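PDB 1IPA: RNA 2'-o-ribose methyltransferase from Thermus thermophilus, which probably transfers a methyl group from S-adenosylmethionine to the 2'-hydroxyl of a ribose in RNA, as a TrmH-family enzyme with a deep trefoil knot. Local coordinates for residues R28-G33 with K85-R90; I45-A50 with L96-R101; Q49-E54 with L77-A82; E108-S113 with G141-L146; P216-L221 with A241-V246. One frame throughout, in Å; residues are numbered along the deposited sequence.

Contact 1 of 5, residues R28-G33 with K85-R90; sequences RFLIEG and KKLSVR
In the eL30-like N-terminal domain, Glu32 at the end of edge strand 28-32 holds the turn that follows helix 81-87, binding Ser88 and Val89 through its carboxylate. That turn is an ST turn: Ser88 OG accepts from Arg90 N at 3.0 Å while it donates to Glu32 OE2 at 2.6 Å. Beside it, Val89 N reaches Glu32 OE1 at 3.1 Å. Both carboxylate oxygens use their syn lone pairs, which identifies a two-pronged grip. With CG anti to the backbone N (chi1 168°) and the chain extended, Glu32 spans from the strand to the turn. One water joins OE1 to Leu87 O, another joins it to Arg90 NE, and Ala94 N is a further donor to OE2. Arg90 runs past Glu32 in the opposite direction, the guanidinium and carboxylate planes 21° apart. Glu32 CG lies over one guanidinium face, near its rim and 3.3 Å from Arg90 NE, whereas the ion pair from Glu32 OE1 to Arg90 NE is long, 3.7 Å. Were Glu32 replaced by alanine, Val89 N and the Ser88 hydroxyl would probably lose their acceptor, and the turn could drift from the strand. Apolar contact is slight: Leu30 CD1 meets Leu87 CB at 4.3 Å. Strand 28-32 pairs on its inner side with strand 96-101, through Phe29 to Ala100 and Ile31 to Ala98; Ile31 packs on helix 34-42, Leu87 touches Ile97, and Val89 and Arg90 touch helix 156-161.

Contact 2 of 5, residues I45-A50 with L96-R101; sequences IELEQA and LIALAR
Glu46 and Arg101 open an antiparallel pairing in which three backbone bonds carry the register. Arg101 N donates to Glu46 O at 2.9 Å, Glu48 N to Leu99 O at 2.9 Å and Leu99 N to Gln49 O at 2.8 Å, all close to straight. A water extends the pattern, accepting from Glu46 N and donating to Arg101 O. The polar side chains find their main partners elsewhere: Glu48 OE1 forms a salt bridge with Arg28, and Gln49 OE1 accepts from Arg10. Arg101 NE stays 4.1 Å from Glu48 OE2, too far for a salt bridge, with carboxylate and guanidinium planes nearly perpendicular at 89°. In Gln49 a chi1 of 65° tucks CG in between the two backbone branches, which sets it 3.5 Å from Leu99 CB, on the face covered by helix 9-15. On the other face Leu47 CD1 meets Ala100 CB at 3.8 Å and Leu47 CG lies near Ala98 CB, against helix 34-42. Leu47 pairs with Ala100 and Ala50 with Ala98, so Glu48 and Gln49 together stand opposite Leu99; with the helix-like psi of Glu48 (-35°), this marks a beta bulge between neighbouring inner strands of the mixed sheet in the eL30-like domain.

Contact 3 of 5, residues Q49-E54 with L77-A82; sequences QALVWE and LEVSEA
Val52 and Leu77 belong to the parallel strands of a beta-alpha-beta crossover: strand 47-53, helix 59-66, strand 75-79. Backbone bonds alternate between the strands: Leu77 N to Ala50 O, Val52 N to Leu77 O, Val79 N to Val52 O and, past the last pair, Glu54 N to Val79 O at 2.7 Å. The Glu54 side chain can be followed outward from there. Its CB lies 3.4 Å from Val79 O and also touches Glu78 CG. Turned by a chi1 of 69° to sit over its own backbone, CG passes along Val79 O, 3.6 Å away; CD then nears Ser80 CA, and OE2 ends 3.6 Å from Ser80 CB. Ser80 is the N-cap of helix 81-87, and its OG also binds Thr4 O. The Trp53 ring crosses the Glu81 side chain obliquely: CH2 stands 3.6 Å from Glu81 CB, while Val79 O lies at the ring edge, near its plane, 3.4 Å from Trp53 CE3. With a serine in place of Trp53, the start of the helix around Glu81 is likely to lose its cover. On the face toward helix 81-87, Leu51 lies alongside Leu77, pointing the same way, and Leu51 CG contacts both Leu77 CB and Val79 CG2 at 3.9 Å.

Contact 4 of 5, residues E108-S113 with G141-L146; sequences EEYRPS and GAEAVL
The Tyr110 ring and the Glu143 carboxylate are the two flat groups here, set almost perpendicular with their planes 82° apart. Glu143 OE2 lies at the ring edge, in the ring plane, 3.1 Å from Tyr110 CE1; over one ring face, offset toward the rim, stands the Pro112 N of the same loop. The contact ties the loop between strands 96-101 and 117-122 to the start of strand 144-148, in the parallel sheet of the SPOUT-type methyltransferase fold, just after helix 127-140 has ended in a Schellman motif at Gly141. Tyr110 OH donates to Glu143 OE2 at 2.5 Å, approaching from above the carboxylate, 44° out of its plane. A second donor to OE2, Ser113 N, is weak at 3.3 Å although well directed. The other oxygen, OE1, accepts from Ser113 OG at 2.5 Å, shorter than usual and doubtful in its exact length. Three donors from one loop, one of them weak, thus meet a single carboxylate, which probably restricts its rotation and would favour its charged form. Glu143 reaches them because a chi1 of -169° throws CG to the far side from N and the chain runs on extended. Around this, Tyr110 also touches Ile118 and Arg170, while Pro112 packs on Ile118 and on Trp182 of helix 176-185. The methyl of Ala144 approaches the ring obliquely, its CB 3.8 Å from Tyr110 CE2.

Contact 5 of 5, residues P216-L221 with A241-V246; sequences PEHEGL and ADSLNV
Glu217 makes most of the touches to the 241-246 segment, and none of them is a hydrogen bond. Its CB sits 3.2 Å from Leu244 O, its carboxylate OE1 is 3.5 Å from Asn245 CA, and its carbonyl O lies 3.4 Å from Ser243 CB. A methyl of Val246, CG1, closes on Glu217 N at 3.8 Å. The carboxylate comes to Asn245 because a chi1 of 71° folds CG back above the main chain, from where the rest extends outward. Along its own loop Glu217 CG stands over the centre of the His218 ring, 3.6 Å above its plane. The sequences of the two loops, Pro-Glu-His-Glu-Gly and Ser-Leu-Asn-Val, match sequence motifs characteristic of the SpoU/TrmH family, which in relatives belong to the knotted region that forms the cofactor site; a similar role is probable here. Behind this first shell, a type I turn from Pro216 to Glu219 shapes one loop, closed by a weak bond of 3.3 Å from Glu219 N to Pro216 O. The other loop is anchored at helix 246-261: Asn245 is its N-cap, with OD1 accepting from Ser247 N, while Leu244 packs on Ser249 and Leu252 and Val246 on Leu124.

Overall arrangement
Contacts 1, 2 and 3 share one mixed sheet in the eL30-like domain, with centres 10 to 13 Å apart. Contacts 2 and 3 both use strand 47-53 and have Gln49 and Ala50 in common; a probable hydrogen bond of 2.8 Å between Ile97 O and Leu51 N also joins them. Helix 81-87 joins contacts 1 and 3, where Leu87 packs on Leu51. Contacts 4 and 5 belong to the methyltransferase part, their centres 25 Å apart and nearest atoms about 10 Å. Contact 5, at the probable cofactor loops, lies with its nearest atoms about 15 Å from contact 1 and about 27 Å from contact 3, which separates the sheet contacts from that site.

Contact 1 of 5, residues R28-G33 with K85-R90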
# COMPACT_ATOMS: atom_id res chain seq x y z
N ARG A 28 1.85 -3.83 -17.73
CA ARG A 28 3.17 -4.10 -17.20
C ARG A 28 3.60 -3.01 -16.23
O ARG A 28 3.11 -1.87 -16.29
CB ARG A 28 4.17 -4.25 -18.34
CG ARG A 28 4.02 -5.59 -19.03
CD ARG A 28 4.84 -5.69 -20.29
NE ARG A 28 4.82 -7.06 -20.81
CZ ARG A 28 3.73 -7.67 -21.27
NH1 ARG A 28 2.56 -7.05 -21.28
NH2 ARG A 28 3.81 -8.92 -21.72
N PHE A 29 4.50 -3.35 -15.31
CA PHE A 29 4.98 -2.39 -14.33
C PHE A 29 6.35 -2.81 -13.80
O PHE A 29 6.73 -3.98 -13.88
CB PHE A 29 3.98 -2.22 -13.17
CG PHE A 29 3.76 -3.47 -12.35
CD1 PHE A 29 4.29 -3.57 -11.07
CD2 PHE A 29 3.00 -4.53 -12.85
CE1 PHE A 29 4.08 -4.71 -10.29
CE2 PHE A 29 2.78 -5.67 -12.08
CZ PHE A 29 3.33 -5.76 -10.79
N LEU A 30 7.08 -1.83 -13.28
CA LEU A 30 8.41 -2.05 -12.76
C LEU A 30 8.38 -2.32 -11.28
O LEU A 30 7.55 -1.79 -10.54
CB LEU A 30 9.28 -0.82 -13.04
CG LEU A 30 9.38 -0.39 -14.50
CD1 LEU A 30 9.91 1.04 -14.58
CD2 LEU A 30 10.28 -1.35 -15.26
N ILE A 31 9.30 -3.17 -10.84
CA ILE A 31 9.40 -3.50 -9.44
C ILE A 31 10.85 -3.31 -8.99
O ILE A 31 11.71 -4.14 -9.25
CB ILE A 31 8.96 -4.95 -9.18
CG1 ILE A 31 7.54 -5.17 -9.73
CG2 ILE A 31 9.03 -5.25 -7.69
CD1 ILE A 31 6.99 -6.60 -9.55
N GLU A 32 11.10 -2.19 -8.31
CA GLU A 32 12.43 -1.84 -7.80
C GLU A 32 12.68 -2.40 -6.39
O GLU A 32 11.88 -2.19 -5.47
CB GLU A 32 12.59 -0.32 -7.80
CG GLU A 32 13.79 0.23 -7.05
CD GLU A 32 14.08 1.71 -7.39
OE1 GLU A 32 13.13 2.51 -7.52
OE2 GLU A 32 15.28 2.06 -7.51
N GLY A 33 13.80 -3.10 -6.22
CA GLY A 33 14.14 -3.65 -4.92
C GLY A 33 14.03 -5.16 -4.83
O GLY A 33 13.02 -5.74 -5.23
N LYS A 85 18.64 4.61 -12.30
CA LYS A 85 18.17 5.86 -11.71
C LYS A 85 17.02 6.41 -12.53
O LYS A 85 16.10 7.02 -11.99
CB LYS A 85 19.32 6.86 -11.64
CG LYS A 85 18.95 8.27 -11.23
CD LYS A 85 20.15 9.00 -10.61
CE LYS A 85 21.38 9.09 -11.55
NZ LYS A 85 21.18 10.03 -12.70
N LYS A 86 17.08 6.18 -13.84
CA LYS A 86 16.04 6.65 -14.74
C LYS A 86 14.73 5.90 -14.48
O LYS A 86 13.65 6.47 -14.61
CB LYS A 86 16.46 6.43 -16.20
CG LYS A 86 15.54 7.06 -17.23
CD LYS A 86 15.56 8.58 -17.13
CE LYS A 86 14.96 9.22 -18.39
NZ LYS A 86 15.12 10.71 -18.44
N LEU A 87 14.84 4.62 -14.12
CA LEU A 87 13.69 3.78 -13.83
C LEU A 87 13.34 3.80 -12.34
O LEU A 87 12.31 3.26 -11.93
CB LEU A 87 13.96 2.33 -14.25
CG LEU A 87 14.03 1.88 -15.72
CD1 LEU A 87 13.22 2.81 -16.62
CD2 LEU A 87 15.46 1.82 -16.16
N SER A 88 14.20 4.43 -11.54
CA SER A 88 14.02 4.48 -10.09
C SER A 88 13.15 5.61 -9.56
O SER A 88 12.98 6.66 -10.20
CB SER A 88 15.40 4.57 -9.42
OG SER A 88 15.28 4.64 -8.01
N VAL A 89 12.59 5.39 -8.38
CA VAL A 89 11.75 6.38 -7.74
C VAL A 89 12.33 6.67 -6.35
O VAL A 89 11.66 7.21 -5.48
CB VAL A 89 10.29 5.86 -7.63
CG1 VAL A 89 10.16 4.84 -6.53
CG2 VAL A 89 9.35 7.01 -7.42
N ARG A 90 13.60 6.29 -6.16
CA ARG A 90 14.31 6.49 -4.90
C ARG A 90 15.48 7.45 -5.09
O ARG A 90 15.88 7.73 -6.22
CB ARG A 90 14.90 5.16 -4.42
CG ARG A 90 14.01 3.97 -4.59
CD ARG A 90 14.75 2.73 -4.14
NE ARG A 90 13.85 1.59 -4.01
CZ ARG A 90 14.20 0.44 -3.45
NH1 ARG A 90 15.43 0.29 -2.98
NH2 ARG A 90 13.32 -0.55 -3.36
O HOH W 1 10.95 1.99 -9.60
O HOH W 2 11.47 2.01 -5.43

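Contact 2 of 5, residues I45-A50 with L96-R101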
# COMPACT_ATOMS: atom_id res chain seq x y z
N ILE A 45 2.99 -13.06 -9.07
CA ILE A 45 3.23 -12.11 -10.16
C ILE A 45 4.32 -12.63 -11.10
O ILE A 45 5.41 -13.00 -10.65
CB ILE A 45 3.64 -10.73 -9.59
CG1 ILE A 45 2.45 -10.11 -8.87
CG2 ILE A 45 4.12 -9.82 -10.69
CD1 ILE A 45 2.77 -8.84 -8.16
N GLU A 46 4.02 -12.67 -12.39
CA GLU A 46 4.97 -13.15 -13.38
C GLU A 46 5.92 -12.02 -13.80
O GLU A 46 5.49 -10.88 -14.01
CB GLU A 46 4.25 -13.68 -14.62
CG GLU A 46 3.02 -14.53 -14.31
CD GLU A 46 2.41 -15.14 -15.56
OE1 GLU A 46 2.99 -16.10 -16.10
OE2 GLU A 46 1.35 -14.64 -16.02
N LEU A 47 7.19 -12.36 -13.91
CA LEU A 47 8.22 -11.42 -14.31
C LEU A 47 8.62 -11.71 -15.75
O LEU A 47 8.54 -12.85 -16.20
CB LEU A 47 9.44 -11.57 -13.40
CG LEU A 47 9.59 -10.65 -12.18
CD1 LEU A 47 8.24 -10.23 -11.61
CD2 LEU A 47 10.44 -11.36 -11.14
N GLU A 48 9.04 -10.69 -16.50
CA GLU A 48 9.47 -10.91 -17.87
C GLU A 48 10.96 -10.67 -18.03
O GLU A 48 11.63 -11.35 -18.81
CB GLU A 48 8.68 -10.04 -18.84
CG GLU A 48 7.20 -10.31 -18.80
CD GLU A 48 6.47 -9.78 -20.01
OE1 GLU A 48 6.74 -8.62 -20.39
OE2 GLU A 48 5.63 -10.52 -20.56
N GLN A 49 11.49 -9.70 -17.30
CA GLN A 49 12.91 -9.43 -17.36
C GLN A 49 13.42 -8.73 -16.12
O GLN A 49 12.66 -8.09 -15.40
CB GLN A 49 13.26 -8.61 -18.61
CG GLN A 49 12.68 -7.22 -18.67
CD GLN A 49 13.09 -6.51 -19.95
OE1 GLN A 49 12.97 -7.07 -21.04
NE2 GLN A 49 13.59 -5.29 -19.82
N ALA A 50 14.72 -8.88 -15.87
CA ALA A 50 15.34 -8.26 -14.71
C ALA A 50 16.56 -7.46 -15.12
O ALA A 50 17.38 -7.93 -15.91
CB ALA A 50 15.74 -9.32 -13.70
N LEU A 96 18.68 -4.03 -8.52
CA LEU A 96 17.83 -5.00 -9.20
C LEU A 96 16.42 -4.46 -9.37
O LEU A 96 15.73 -4.19 -8.39
CB LEU A 96 17.79 -6.30 -8.40
CG LEU A 96 17.11 -7.49 -9.07
CD1 LEU A 96 17.91 -7.93 -10.29
CD2 LEU A 96 17.00 -8.64 -8.06
N ILE A 97 16.02 -4.29 -10.63
CA ILE A 97 14.69 -3.80 -10.98
C ILE A 97 14.10 -4.78 -11.97
O ILE A 97 14.77 -5.17 -12.92
CB ILE A 97 14.73 -2.43 -11.68
CG1 ILE A 97 15.33 -1.37 -10.77
CG2 ILE A 97 13.32 -2.04 -12.11
CD1 ILE A 97 15.37 0.02 -11.40
N ALA A 98 12.85 -5.17 -11.78
CA ALA A 98 12.24 -6.12 -12.69
C ALA A 98 11.05 -5.56 -13.45
O ALA A 98 10.45 -4.56 -13.06
CB ALA A 98 11.83 -7.36 -11.92
N LEU A 99 10.74 -6.21 -14.56
CA LEU A 99 9.60 -5.84 -15.37
C LEU A 99 8.58 -6.91 -15.04
O LEU A 99 8.86 -8.10 -15.19
CB LEU A 99 9.94 -5.90 -16.86
CG LEU A 99 8.79 -5.60 -17.84
CD1 LEU A 99 8.27 -4.18 -17.59
CD2 LEU A 99 9.27 -5.75 -19.28
N ALA A 100 7.39 -6.51 -14.61
CA ALA A 100 6.38 -7.47 -14.25
C ALA A 100 5.12 -7.36 -15.09
O ALA A 100 4.83 -6.31 -15.66
CB ALA A 100 6.03 -7.31 -12.78
N ARG A 101 4.37 -8.46 -15.16
CA ARG A 101 3.12 -8.52 -15.89
C ARG A 101 2.02 -8.15 -14.89
O ARG A 101 1.94 -8.72 -13.82
CB ARG A 101 2.87 -9.95 -16.37
CG ARG A 101 2.94 -10.17 -17.87
CD ARG A 101 1.60 -9.88 -18.54
NE ARG A 101 1.63 -10.30 -19.94
CZ ARG A 101 0.58 -10.25 -20.77
NH1 ARG A 101 -0.59 -9.80 -20.34
NH2 ARG A 101 0.71 -10.67 -22.02
O HOH W 3 1.53 -11.27 -13.13

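Contact 3 of 5, residues Q49-E54 with L77-A82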
# COMPACT_ATOMS: atom_id res chain seq x y z
N GLN A 49 11.49 -9.70 -17.30
CA GLN A 49 12.91 -9.43 -17.36
C GLN A 49 13.42 -8.73 -16.12
O GLN A 49 12.66 -8.09 -15.40
CB GLN A 49 13.26 -8.61 -18.61
CG GLN A 49 12.68 -7.22 -18.67
CD GLN A 49 13.09 -6.51 -19.95
OE1 GLN A 49 12.97 -7.07 -21.04
NE2 GLN A 49 13.59 -5.29 -19.82
N ALA A 50 14.72 -8.88 -15.87
CA ALA A 50 15.34 -8.26 -14.71
C ALA A 50 16.56 -7.46 -15.12
O ALA A 50 17.38 -7.93 -15.91
CB ALA A 50 15.74 -9.32 -13.70
N LEU A 51 16.67 -6.25 -14.60
CA LEU A 51 17.82 -5.41 -14.88
C LEU A 51 18.75 -5.54 -13.69
O LEU A 51 18.29 -5.68 -12.55
CB LEU A 51 17.40 -3.96 -15.08
CG LEU A 51 16.88 -3.60 -16.48
CD1 LEU A 51 15.67 -4.45 -16.85
CD2 LEU A 51 16.53 -2.13 -16.52
N VAL A 52 20.06 -5.51 -13.95
CA VAL A 52 21.07 -5.66 -12.91
C VAL A 52 22.19 -4.63 -13.00
O VAL A 52 22.71 -4.37 -14.08
CB VAL A 52 21.70 -7.05 -12.99
CG1 VAL A 52 22.73 -7.23 -11.89
CG2 VAL A 52 20.62 -8.11 -12.91
N TRP A 53 22.55 -4.05 -11.86
CA TRP A 53 23.63 -3.06 -11.76
C TRP A 53 24.94 -3.70 -12.24
O TRP A 53 25.35 -4.75 -11.75
CB TRP A 53 23.77 -2.61 -10.30
CG TRP A 53 24.97 -1.74 -9.93
CD1 TRP A 53 25.67 -1.79 -8.75
CD2 TRP A 53 25.55 -0.67 -10.69
NE1 TRP A 53 26.64 -0.81 -8.72
CE2 TRP A 53 26.59 -0.11 -9.90
CE3 TRP A 53 25.29 -0.12 -11.95
CZ2 TRP A 53 27.36 0.97 -10.33
CZ3 TRP A 53 26.07 0.95 -12.38
CH2 TRP A 53 27.09 1.49 -11.58
N GLU A 54 25.58 -3.06 -13.22
CA GLU A 54 26.83 -3.56 -13.76
C GLU A 54 27.89 -3.58 -12.66
O GLU A 54 28.85 -4.36 -12.73
CB GLU A 54 27.29 -2.66 -14.92
CG GLU A 54 27.73 -1.28 -14.48
CD GLU A 54 27.92 -0.33 -15.65
OE1 GLU A 54 28.06 -0.82 -16.79
OE2 GLU A 54 27.95 0.90 -15.42
N LEU A 77 19.33 -7.91 -18.08
CA LEU A 77 20.03 -6.77 -18.66
C LEU A 77 21.05 -6.21 -17.69
O LEU A 77 20.71 -5.76 -16.59
CB LEU A 77 19.04 -5.65 -19.01
CG LEU A 77 18.20 -5.63 -20.29
CD1 LEU A 77 19.13 -5.68 -21.50
CD2 LEU A 77 17.23 -6.80 -20.31
N GLU A 78 22.32 -6.24 -18.07
CA GLU A 78 23.36 -5.68 -17.23
C GLU A 78 23.20 -4.20 -17.55
O GLU A 78 23.34 -3.79 -18.70
CB GLU A 78 24.73 -6.21 -17.65
CG GLU A 78 25.85 -5.88 -16.69
CD GLU A 78 27.07 -6.75 -16.92
OE1 GLU A 78 27.59 -6.76 -18.06
OE2 GLU A 78 27.50 -7.43 -15.96
N VAL A 79 22.91 -3.40 -16.53
CA VAL A 79 22.66 -1.99 -16.72
C VAL A 79 23.53 -1.04 -15.89
O VAL A 79 24.12 -1.44 -14.89
CB VAL A 79 21.16 -1.73 -16.42
CG1 VAL A 79 20.91 -0.28 -16.11
CG2 VAL A 79 20.33 -2.17 -17.62
N SER A 80 23.59 0.22 -16.32
CA SER A 80 24.38 1.24 -15.63
C SER A 80 23.54 1.95 -14.57
O SER A 80 22.30 1.84 -14.55
CB SER A 80 24.90 2.27 -16.63
OG SER A 80 23.90 3.21 -17.00
N GLU A 81 24.21 2.68 -13.69
CA GLU A 81 23.55 3.41 -12.62
C GLU A 81 22.61 4.49 -13.14
O GLU A 81 21.51 4.66 -12.64
CB GLU A 81 24.61 4.03 -11.70
CG GLU A 81 24.03 4.76 -10.49
CD GLU A 81 25.11 5.34 -9.59
OE1 GLU A 81 24.75 5.88 -8.52
OE2 GLU A 81 26.30 5.27 -9.96
N ALA A 82 23.06 5.21 -14.17
CA ALA A 82 22.24 6.26 -14.74
C ALA A 82 20.92 5.71 -15.29
O ALA A 82 19.90 6.39 -15.26
CB ALA A 82 23.01 6.97 -15.84

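Contact 4 of 5, residues E108-S113 with G141-L146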
# COMPACT_ATOMS: atom_id res chain seq x y z
N GLU A 108 -13.07 -11.34 -7.35
CA GLU A 108 -13.68 -12.05 -6.23
C GLU A 108 -14.20 -11.06 -5.20
O GLU A 108 -13.56 -10.04 -4.91
CB GLU A 108 -12.66 -12.99 -5.59
CG GLU A 108 -12.28 -14.18 -6.46
CD GLU A 108 -11.28 -15.09 -5.79
OE1 GLU A 108 -10.15 -14.62 -5.50
OE2 GLU A 108 -11.60 -16.28 -5.56
N GLU A 109 -15.37 -11.35 -4.64
CA GLU A 109 -15.97 -10.47 -3.65
C GLU A 109 -15.43 -10.78 -2.26
O GLU A 109 -14.89 -11.86 -2.01
CB GLU A 109 -17.48 -10.61 -3.68
CG GLU A 109 -17.98 -12.02 -3.52
CD GLU A 109 -19.46 -12.14 -3.83
OE1 GLU A 109 -20.24 -11.33 -3.29
OE2 GLU A 109 -19.83 -13.04 -4.61
N TYR A 110 -15.60 -9.82 -1.35
CA TYR A 110 -15.10 -9.96 0.00
C TYR A 110 -16.15 -9.80 1.09
O TYR A 110 -16.98 -8.90 1.05
CB TYR A 110 -13.98 -8.93 0.22
CG TYR A 110 -13.51 -8.77 1.65
CD1 TYR A 110 -12.95 -9.83 2.35
CD2 TYR A 110 -13.61 -7.54 2.29
CE1 TYR A 110 -12.49 -9.67 3.65
CE2 TYR A 110 -13.17 -7.36 3.59
CZ TYR A 110 -12.61 -8.43 4.27
OH TYR A 110 -12.17 -8.25 5.56
N ARG A 111 -16.11 -10.71 2.06
CA ARG A 111 -17.00 -10.69 3.21
C ARG A 111 -16.15 -10.88 4.46
O ARG A 111 -15.44 -11.88 4.61
CB ARG A 111 -18.07 -11.79 3.13
CG ARG A 111 -17.70 -13.02 2.32
CD ARG A 111 -16.65 -13.90 2.98
NE ARG A 111 -16.19 -14.94 2.05
CZ ARG A 111 -15.49 -14.70 0.95
NH1 ARG A 111 -15.16 -13.46 0.62
NH2 ARG A 111 -15.15 -15.71 0.15
N PRO A 112 -16.20 -9.90 5.38
CA PRO A 112 -15.43 -9.95 6.62
C PRO A 112 -15.59 -11.22 7.44
O PRO A 112 -16.71 -11.69 7.66
CB PRO A 112 -15.91 -8.70 7.37
CG PRO A 112 -17.31 -8.52 6.85
CD PRO A 112 -17.15 -8.77 5.38
N SER A 113 -14.48 -11.78 7.89
CA SER A 113 -14.51 -12.98 8.70
C SER A 113 -14.72 -12.56 10.16
O SER A 113 -14.55 -11.40 10.50
CB SER A 113 -13.21 -13.76 8.55
OG SER A 113 -12.12 -13.06 9.13
N GLY A 141 -1.77 -6.54 11.12
CA GLY A 141 -2.55 -7.73 10.84
C GLY A 141 -3.95 -7.49 10.29
O GLY A 141 -4.79 -8.37 10.33
N ALA A 142 -4.20 -6.29 9.77
CA ALA A 142 -5.51 -6.00 9.22
C ALA A 142 -5.86 -7.04 8.16
O ALA A 142 -4.98 -7.56 7.47
CB ALA A 142 -5.52 -4.62 8.62
N GLU A 143 -7.14 -7.32 8.02
CA GLU A 143 -7.62 -8.27 7.03
C GLU A 143 -7.82 -7.57 5.69
O GLU A 143 -7.73 -8.18 4.63
CB GLU A 143 -8.94 -8.89 7.50
CG GLU A 143 -9.39 -10.08 6.69
CD GLU A 143 -10.68 -10.67 7.19
OE1 GLU A 143 -10.69 -11.21 8.31
OE2 GLU A 143 -11.70 -10.58 6.48
N ALA A 144 -8.09 -6.27 5.74
CA ALA A 144 -8.30 -5.53 4.52
C ALA A 144 -8.23 -4.04 4.74
O ALA A 144 -8.45 -3.55 5.85
CB ALA A 144 -9.66 -5.89 3.91
N VAL A 145 -7.94 -3.31 3.67
CA VAL A 145 -7.89 -1.86 3.72
C VAL A 145 -8.88 -1.38 2.69
O VAL A 145 -8.73 -1.64 1.50
CB VAL A 145 -6.51 -1.30 3.36
CG1 VAL A 145 -6.58 0.22 3.30
CG2 VAL A 145 -5.49 -1.74 4.39
N LEU A 146 -9.91 -0.69 3.14
CA LEU A 146 -10.89 -0.19 2.21
C LEU A 146 -10.60 1.28 2.01
O LEU A 146 -10.67 2.07 2.96
CB LEU A 146 -12.31 -0.39 2.75
CG LEU A 146 -12.63 -1.82 3.17
CD1 LEU A 146 -14.08 -1.92 3.59
CD2 LEU A 146 -12.33 -2.78 2.02

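Contact 5 of 5, residues P216-L221 with A241-V246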
# COMPACT_ATOMS: atom_id res chain seq x y z
N PRO A 216 -8.16 12.38 6.05
CA PRO A 216 -6.88 12.99 5.66
C PRO A 216 -6.25 13.56 6.92
O PRO A 216 -6.96 13.82 7.89
CB PRO A 216 -7.29 14.09 4.68
CG PRO A 216 -8.61 13.59 4.12
CD PRO A 216 -9.28 13.05 5.36
N GLU A 217 -4.94 13.76 6.92
CA GLU A 217 -4.28 14.28 8.12
C GLU A 217 -4.58 15.76 8.35
O GLU A 217 -4.58 16.23 9.49
CB GLU A 217 -2.77 14.07 8.05
CG GLU A 217 -2.04 14.92 7.04
CD GLU A 217 -0.55 14.67 7.06
OE1 GLU A 217 -0.12 13.58 6.65
OE2 GLU A 217 0.20 15.57 7.49
N HIS A 218 -4.86 16.49 7.27
CA HIS A 218 -5.16 17.91 7.39
C HIS A 218 -6.67 18.16 7.41
O HIS A 218 -7.12 19.27 7.14
CB HIS A 218 -4.54 18.69 6.22
CG HIS A 218 -3.05 18.53 6.10
ND1 HIS A 218 -2.20 18.65 7.18
CD2 HIS A 218 -2.26 18.27 5.03
CE1 HIS A 218 -0.95 18.48 6.78
NE2 HIS A 218 -0.96 18.24 5.48
N GLU A 219 -7.44 17.12 7.74
CA GLU A 219 -8.89 17.26 7.78
C GLU A 219 -9.59 16.13 8.54
O GLU A 219 -9.06 15.03 8.68
CB GLU A 219 -9.44 17.31 6.35
CG GLU A 219 -10.93 17.57 6.25
CD GLU A 219 -11.43 17.56 4.82
OE1 GLU A 219 -12.63 17.84 4.60
OE2 GLU A 219 -10.62 17.26 3.91
N GLY A 220 -10.79 16.42 9.03
CA GLY A 220 -11.54 15.42 9.75
C GLY A 220 -12.46 14.63 8.83
O GLY A 220 -12.53 14.90 7.63
N LEU A 221 -13.15 13.64 9.40
CA LEU A 221 -14.07 12.83 8.63
C LEU A 221 -15.38 13.59 8.49
O LEU A 221 -15.81 14.25 9.44
CB LEU A 221 -14.32 11.49 9.35
CG LEU A 221 -13.18 10.48 9.40
CD1 LEU A 221 -13.51 9.37 10.37
CD2 LEU A 221 -12.93 9.92 8.01
N ALA A 241 2.45 19.51 17.62
CA ALA A 241 1.88 18.91 16.42
C ALA A 241 0.36 18.93 16.50
O ALA A 241 -0.22 18.67 17.54
CB ALA A 241 2.38 17.48 16.24
N ASP A 242 -0.27 19.27 15.38
CA ASP A 242 -1.71 19.31 15.34
C ASP A 242 -2.25 18.03 14.73
O ASP A 242 -3.45 17.75 14.81
CB ASP A 242 -2.19 20.52 14.53
CG ASP A 242 -1.82 20.43 13.06
OD1 ASP A 242 -0.68 20.82 12.70
OD2 ASP A 242 -2.66 19.95 12.27
N SER A 243 -1.37 17.23 14.15
CA SER A 243 -1.79 15.99 13.52
C SER A 243 -0.63 15.05 13.24
O SER A 243 0.53 15.39 13.46
CB SER A 243 -2.52 16.30 12.21
OG SER A 243 -1.65 16.94 11.30
N LEU A 244 -0.96 13.87 12.73
CA LEU A 244 0.02 12.86 12.39
C LEU A 244 -0.23 12.35 10.98
O LEU A 244 -1.34 12.47 10.46
CB LEU A 244 -0.06 11.68 13.36
CG LEU A 244 0.26 11.90 14.84
CD1 LEU A 244 -0.22 10.73 15.65
CD2 LEU A 244 1.77 12.09 15.02
N ASN A 245 0.81 11.79 10.38
CA ASN A 245 0.72 11.20 9.06
C ASN A 245 -0.35 10.12 9.22
O ASN A 245 -0.45 9.52 10.30
CB ASN A 245 2.07 10.58 8.70
CG ASN A 245 2.10 10.01 7.29
OD1 ASN A 245 1.40 9.05 6.98
ND2 ASN A 245 2.91 10.61 6.44
N VAL A 246 -1.13 9.86 8.18
CA VAL A 246 -2.18 8.84 8.25
C VAL A 246 -1.63 7.44 8.49
O VAL A 246 -2.27 6.61 9.14
CB VAL A 246 -3.05 8.83 6.96
CG1 VAL A 246 -3.87 10.10 6.86
CG2 VAL A 246 -2.17 8.71 5.75